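Long-range contacts in phosphoacetylglucosamine mutase (Aspergillus lentulus, PDB 5O9X), which interconverts the 6-phosphate and 1-phosphate of N-acetylglucosamine, probably by way of a bisphosphorylated sugar intermediate, and here holds glucose 1,6-bisphosphate: residues Ser495-Gly500 and Asp526-Arg531; Lys499-Ala504 and Arg514-Ala519. The protein carries 1 engineered substitution. All blocks are in the same frame, centred on the assembly; numbering follows the deposited sequence. Where two conformers were deposited one is given.

How the contacts relate
Contacts 1 and 2 lie side by side in the C-terminal domain of the mutase, their centres about 7 Å apart, and share Lys499 and Gly500. Along the chain, helix 486-495 leads into the turn of contact 1, then come strands 501-506 and 513-518, paired in contact 2, and last helix 522-539, which returns to the turn. Leu528 joins the two: its CD2 lies 3.7 Å from Arg501 N and 3.8 Å from Glu518 O. Contact 1 lies at the surface, at the end of the hairpin farther from the sugar bisphosphate, while the other end of contact 2 delivers Arg514 to a phosphate.

Contact 1. Residues Ser495-Gly500 and Asp526-Arg531; sequences SRYNKG and DDLATR
The ring of Tyr497 has an aliphatic carbon over each face and a carboxylate oxygen at its edge. Over one face sits Leu528 CB, 4.1 Å from the ring centroid and 25° off the normal, a CH-pi contact displaced toward the rim on the CE2 side. The opposite face carries CB of Arg496, the preceding residue, also offset toward the rim. At the phenol end Asp527 OD2 lies close to the ring plane and accepts a very short hydrogen bond from Tyr497 OH, at 2.5 Å. Ring and carboxylate planes stand 83° apart, so the acid meets the phenol almost at right angles.

With CG beside its backbone N (chi1 -56°), Tyr497 extends its ring from the loop to the helix. Asp527 CG lies anti to its backbone N, and one turn further along the helix Arg531 NE forms a salt bridge to OD2 at 3.1 Å, with a weak hydrogen bond to each carboxylate oxygen. OD2 therefore serves both the phenol and the guanidinium, and the positive charge would be expected to favour the ionised acid. Arg531 CD also packs against Tyr497 OH, at 3.3 Å.

Tyr497 opens a type II beta turn that ends at Gly500, closed by the bond from Gly500 N to Tyr497 O at 3.0 Å. This turn belongs to the loop joining helix 486-495 to strand 501-506 in the alpha/beta C-terminal domain of the phosphohexomutase family, and the contact ties it to helix 522-539.

Leu528, buried, also uses its methyls: CD1 lies 3.9 Å from Tyr497 CE2, while CD2 reaches Gly500 CA at 4.0 Å. The same leucine touches Leu493 and Gln494 of helix 486-495.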
loop_
_atom_site.group_PDB
_atom_site.type_symbol
_atom_site.label_atom_id
_atom_site.label_comp_id
_atom_site.label_asym_id
_atom_site.label_seq_id
_atom_site.Cartn_x
_atom_site.Cartn_y
_atom_site.Cartn_z
ATOM N N SER A 495 25.540 16.944 -6.924
ATOM C CA SER A 495 26.893 16.689 -7.425
ATOM C C SER A 495 28.027 17.101 -6.444
ATOM O O SER A 495 29.176 16.678 -6.564
ATOM C CB SER A 495 27.048 17.338 -8.815
ATOM O OG SER A 495 27.212 18.765 -8.684
ATOM N N ARG A 496 27.718 17.883 -5.425
ATOM C CA ARG A 496 28.788 18.218 -4.451
ATOM C C ARG A 496 29.038 17.103 -3.413
ATOM O O ARG A 496 29.933 17.231 -2.576
ATOM C CB ARG A 496 28.360 19.455 -3.693
ATOM C CG ARG A 496 28.146 20.532 -4.734
ATOM C CD ARG A 496 28.323 21.938 -4.300
ATOM N NE ARG A 496 28.257 22.740 -5.550
ATOM C CZ ARG A 496 29.322 23.183 -6.208
ATOM N NH1 ARG A 496 30.553 22.944 -5.718
ATOM N NH2 ARG A 496 29.146 23.884 -7.310
ATOM N N TYR A 497 28.204 16.065 -3.395
ATOM C CA TYR A 497 28.339 15.093 -2.302
ATOM C C TYR A 497 28.705 13.728 -2.880
ATOM O O TYR A 497 28.235 13.356 -3.973
ATOM C CB TYR A 497 27.052 14.963 -1.483
ATOM C CG TYR A 497 26.620 16.322 -0.935
ATOM C CD1 TYR A 497 27.174 16.815 0.279
ATOM C CD2 TYR A 497 25.772 17.166 -1.675
ATOM C CE1 TYR A 497 26.827 18.087 0.777
ATOM C CE2 TYR A 497 25.424 18.429 -1.177
ATOM C CZ TYR A 497 25.952 18.872 0.034
ATOM O OH TYR A 497 25.645 20.142 0.570
ATOM N N ASN A 498 29.434 12.961 -2.073
ATOM C CA ASN A 498 29.769 11.587 -2.523
ATOM C C ASN A 498 28.479 10.717 -2.602
ATOM O O ASN A 498 27.748 10.697 -1.643
ATOM C CB ASN A 498 30.834 11.006 -1.575
ATOM C CG ASN A 498 32.234 11.614 -1.854
ATOM O OD1 ASN A 498 32.994 11.845 -0.924
ATOM N ND2 ASN A 498 32.575 11.847 -3.167
ATOM N N LYS A 499 28.183 10.134 -3.768
ATOM C CA LYS A 499 26.928 9.334 -3.993
ATOM C C LYS A 499 25.663 10.211 -3.745
ATOM O O LYS A 499 24.566 9.690 -3.541
ATOM C CB LYS A 499 26.867 8.125 -3.039
ATOM C CG LYS A 499 27.973 7.056 -3.238
ATOM C CD LYS A 499 28.081 6.608 -4.690
ATOM C CE LYS A 499 28.574 5.130 -4.826
ATOM N NZ LYS A 499 28.883 4.661 -3.452
ATOM N N GLY A 500 25.831 11.532 -3.854
ATOM C CA GLY A 500 24.704 12.474 -3.678
ATOM C C GLY A 500 23.564 12.255 -4.636
ATOM O O GLY A 500 23.763 12.269 -5.885
ATOM N N ASP A 526 22.389 14.812 5.267
ATOM C CA ASP A 526 21.596 15.827 5.951
ATOM C C ASP A 526 21.791 17.213 5.327
ATOM O O ASP A 526 20.841 18.006 5.231
ATOM C CB ASP A 526 22.052 15.872 7.437
ATOM C CG ASP A 526 21.504 14.651 8.250
ATOM O OD1 ASP A 526 20.616 13.961 7.751
ATOM O OD2 ASP A 526 21.943 14.398 9.358
ATOM N N ASP A 527 23.029 17.493 4.916
ATOM C CA ASP A 527 23.302 18.810 4.301
ATOM C C ASP A 527 22.590 18.950 2.961
ATOM O O ASP A 527 21.951 19.965 2.668
ATOM C CB ASP A 527 24.807 18.939 4.089
ATOM C CG ASP A 527 25.246 20.375 3.777
ATOM O OD1 ASP A 527 24.612 21.275 4.363
ATOM O OD2 ASP A 527 26.215 20.550 2.965
ATOM N N LEU A 528 22.650 17.888 2.161
ATOM C CA LEU A 528 22.008 17.911 0.844
ATOM C C LEU A 528 20.499 18.073 1.033
ATOM O O LEU A 528 19.864 18.922 0.376
ATOM C CB LEU A 528 22.350 16.604 0.088
ATOM C CG LEU A 528 21.662 16.462 -1.285
ATOM C CD1 LEU A 528 21.820 17.635 -2.276
ATOM C CD2 LEU A 528 22.248 15.134 -1.918
ATOM N N ALA A 529 19.919 17.318 1.962
ATOM C CA ALA A 529 18.453 17.374 2.158
ATOM C C ALA A 529 18.048 18.784 2.608
ATOM O O ALA A 529 17.058 19.306 2.122
ATOM C CB ALA A 529 18.034 16.394 3.253
ATOM N N THR A 530 18.831 19.388 3.519
ATOM C CA THR A 530 18.447 20.691 4.065
ATOM C C THR A 530 18.592 21.748 2.964
ATOM O O THR A 530 17.743 22.655 2.834
ATOM C CB THR A 530 19.334 21.074 5.251
ATOM O OG1 THR A 530 19.125 20.138 6.295
ATOM C CG2 THR A 530 18.969 22.520 5.849
ATOM N N ARG A 531 19.683 21.709 2.195
ATOM C CA ARG A 531 19.873 22.720 1.126
ATOM C C ARG A 531 18.816 22.630 0.018
ATOM O O ARG A 531 18.278 23.685 -0.512
ATOM C CB ARG A 531 21.313 22.610 0.493
ATOM C CG ARG A 531 22.374 23.021 1.494
ATOM C CD ARG A 531 23.752 22.766 0.888
ATOM N NE ARG A 531 24.892 23.111 1.776
ATOM C CZ ARG A 531 25.565 24.283 1.719
ATOM N NH1 ARG A 531 25.184 25.280 0.896
ATOM N NH2 ARG A 531 26.603 24.468 2.506
#

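Contact 2. Residues Lys499-Ala504 and Arg514-Ala519. With G16 (1,6-di-O-phosphono-alpha-D-glucopyranose), chain B.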
loop_
_atom_site.group_PDB
_atom_site.type_symbol
_atom_site.label_atom_id
_atom_site.label_comp_id
_atom_site.label_asym_id
_atom_site.label_seq_id
_atom_site.Cartn_x
_atom_site.Cartn_y
_atom_site.Cartn_z
ATOM N N LYS A 499 28.183 10.134 -3.768
ATOM C CA LYS A 499 26.928 9.334 -3.993
ATOM C C LYS A 499 25.663 10.211 -3.745
ATOM O O LYS A 499 24.566 9.690 -3.541
ATOM C CB LYS A 499 26.867 8.125 -3.039
ATOM C CG LYS A 499 27.973 7.056 -3.238
ATOM C CD LYS A 499 28.081 6.608 -4.690
ATOM C CE LYS A 499 28.574 5.130 -4.826
ATOM N NZ LYS A 499 28.883 4.661 -3.452
ATOM N N GLY A 500 25.831 11.532 -3.854
ATOM C CA GLY A 500 24.704 12.474 -3.678
ATOM C C GLY A 500 23.564 12.255 -4.636
ATOM O O GLY A 500 23.763 12.269 -5.885
ATOM N N ARG A 501 22.349 12.083 -4.083
ATOM C CA ARG A 501 21.155 11.947 -4.917
ATOM C C ARG A 501 19.987 12.547 -4.152
ATOM O O ARG A 501 19.739 12.172 -3.008
ATOM C CB ARG A 501 20.902 10.488 -5.330
ATOM C CG ARG A 501 20.065 10.342 -6.626
ATOM C CD ARG A 501 19.871 8.888 -7.120
ATOM N NE ARG A 501 18.479 8.550 -6.917
ATOM C CZ ARG A 501 17.990 8.050 -5.790
ATOM N NH1 ARG A 501 18.794 7.738 -4.793
ATOM N NH2 ARG A 501 16.703 7.854 -5.673
ATOM N N SER A 502 19.310 13.510 -4.781
ATOM C CA SER A 502 18.154 14.155 -4.136
ATOM C C SER A 502 17.099 14.466 -5.141
ATOM O O SER A 502 17.406 14.769 -6.299
ATOM C CB SER A 502 18.588 15.411 -3.301
ATOM O OG SER A 502 17.454 15.963 -2.629
ATOM N N PHE A 503 15.811 14.337 -4.747
ATOM C CA PHE A 503 14.733 14.779 -5.630
ATOM C C PHE A 503 13.577 15.333 -4.771
ATOM O O PHE A 503 13.431 14.948 -3.640
ATOM C CB PHE A 503 14.209 13.713 -6.572
ATOM C CG PHE A 503 13.494 12.585 -5.865
ATOM C CD1 PHE A 503 14.249 11.571 -5.137
ATOM C CD2 PHE A 503 12.110 12.446 -5.983
ATOM C CE1 PHE A 503 13.567 10.516 -4.474
ATOM C CE2 PHE A 503 11.443 11.375 -5.306
ATOM C CZ PHE A 503 12.169 10.458 -4.522
ATOM N N ALA A 504 12.792 16.235 -5.357
ATOM C CA ALA A 504 11.627 16.841 -4.694
ATOM C C ALA A 504 10.365 16.607 -5.544
ATOM O O ALA A 504 10.400 16.734 -6.787
ATOM C CB ALA A 504 11.859 18.377 -4.523
ATOM N N ARG A 514 7.684 16.728 -0.882
ATOM C CA ARG A 514 8.650 15.846 -0.205
ATOM C C ARG A 514 10.029 16.016 -0.787
ATOM O O ARG A 514 10.169 16.023 -2.000
ATOM C CB ARG A 514 8.235 14.369 -0.396
ATOM C CG ARG A 514 6.846 14.051 0.149
ATOM C CD ARG A 514 6.645 12.528 0.332
ATOM N NE ARG A 514 5.228 12.203 0.699
ATOM C CZ ARG A 514 4.686 12.433 1.912
ATOM N NH1 ARG A 514 5.415 13.066 2.876
ATOM N NH2 ARG A 514 3.387 12.054 2.131
ATOM N N VAL A 515 11.035 16.049 0.092
ATOM C CA VAL A 515 12.428 16.049 -0.353
ATOM C C VAL A 515 13.050 14.769 0.172
ATOM O O VAL A 515 12.977 14.489 1.382
ATOM C CB VAL A 515 13.181 17.283 0.205
ATOM C CG1 VAL A 515 14.707 17.177 -0.032
ATOM C CG2 VAL A 515 12.586 18.571 -0.464
ATOM N N TYR A 516 13.774 14.112 -0.720
ATOM C CA TYR A 516 14.563 12.954 -0.313
ATOM C C TYR A 516 16.014 13.260 -0.671
ATOM O O TYR A 516 16.298 13.837 -1.738
ATOM C CB TYR A 516 14.042 11.754 -1.150
ATOM C CG TYR A 516 14.948 10.518 -0.959
ATOM C CD1 TYR A 516 14.786 9.722 0.178
ATOM C CD2 TYR A 516 16.037 10.242 -1.855
ATOM C CE1 TYR A 516 15.635 8.570 0.408
ATOM C CE2 TYR A 516 16.895 9.100 -1.621
ATOM C CZ TYR A 516 16.679 8.298 -0.483
ATOM O OH TYR A 516 17.525 7.189 -0.196
ATOM N N ALA A 517 16.962 12.850 0.196
ATOM C CA ALA A 517 18.357 12.941 -0.165
ATOM C C ALA A 517 19.052 11.698 0.398
ATOM O O ALA A 517 18.720 11.273 1.479
ATOM C CB ALA A 517 19.007 14.235 0.347
ATOM N N GLU A 518 20.019 11.195 -0.332
ATOM C CA GLU A 518 20.956 10.210 0.168
ATOM C C GLU A 518 22.401 10.681 -0.201
ATOM O O GLU A 518 22.602 11.431 -1.171
ATOM C CB GLU A 518 20.638 8.814 -0.363
ATOM C CG GLU A 518 20.742 8.717 -1.896
ATOM C CD GLU A 518 20.340 7.350 -2.452
ATOM O OE1 GLU A 518 19.506 6.658 -1.771
ATOM O OE2 GLU A 518 20.791 7.017 -3.599
ATOM N N ALA A 519 23.375 10.262 0.604
ATOM C CA ALA A 519 24.781 10.431 0.204
ATOM C C ALA A 519 25.612 9.375 0.947
ATOM O O ALA A 519 25.041 8.606 1.733
ATOM C CB ALA A 519 25.241 11.865 0.549
HETATM C C1 G16 B . -0.186 6.128 -0.220
HETATM C C2 G16 B . 0.058 5.281 -1.465
HETATM C C3 G16 B . 1.571 4.907 -1.569
HETATM C C4 G16 B . 2.509 6.101 -1.547
HETATM C C5 G16 B . 2.222 6.899 -0.282
HETATM C C6 G16 B . 2.858 8.269 -0.240
HETATM O O1 G16 B . 0.138 5.352 0.938
HETATM O O2 G16 B . -0.774 4.082 -1.537
HETATM O O3 G16 B . 1.709 4.108 -2.676
HETATM O O4 G16 B . 3.964 5.762 -1.522
HETATM O O5 G16 B . 0.827 7.279 -0.195
HETATM O O6 G16 B . 2.329 9.033 -1.415
HETATM P P G16 B . 2.749 10.591 -1.579
HETATM O O1P G16 B . 4.289 10.701 -1.476
HETATM O O2P G16 B . 2.122 11.376 -0.403
HETATM O O3P G16 B . 2.131 11.120 -2.892
HETATM P "P'" G16 B . -0.950 5.012 2.115
HETATM O O1X G16 B . -2.334 4.820 1.438
HETATM O O2X G16 B . -1.071 6.291 3.004
HETATM O O3X G16 B . -0.395 3.917 2.959
HETATM O O HOH W 1 23.115 7.659 -4.660
HETATM O O HOH W 2 10.840 13.530 -2.685
#
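Backbone bonds pair Arg501 with Glu518 and Phe503 with Tyr516 as antiparallel hydrogen-bonded pairs; the strand axes run 4.7 Å apart at 176°. Ser502-Ala517 and Ala504-Val515 are the non-hydrogen-bonded pairs between and beyond them. The two strands form a beta hairpin in the three-stranded antiparallel sheet of the C-terminal domain, with 513-518 between 501-506 and 458-463. Ser502 OG, anti to its own N, adds a bond to Tyr516 O at 2.6 Å, tilted 33° from the carbonyl plane, and since Phe503 N also donates there, Tyr516 O has two donors.

The charged pair lies on the face of Arg501, Phe503, Tyr516 and Glu518. The arginine chain bends at chi3 to bring NH1 to Glu518 OE2, a salt bridge whose 2.4 Å separation is implausibly short and, with Arg501 deposited in two conformers, doubtful. Tyr516 OH donates to the other carboxylate oxygen, OE1, at 2.6 Å, on its anti side; Gly342 N also bonds to OE1.

Phe503 CE1 meets Tyr516 CB at 3.6 Å, the rings oblique with planes at 45°. On the other face, Ala504 CB touches Val515 CG2.

Ligand contacts come from Arg514, whose side chain runs extended away from the partner strand: NE donates to G16 O1P at 2.8 Å and NH2 to O2P at 2.9 Å. This two-point grip, with Glu510 also holding NH2, fixes the guanidinium edge-on to the 6-phosphate and would partly offset its negative charge.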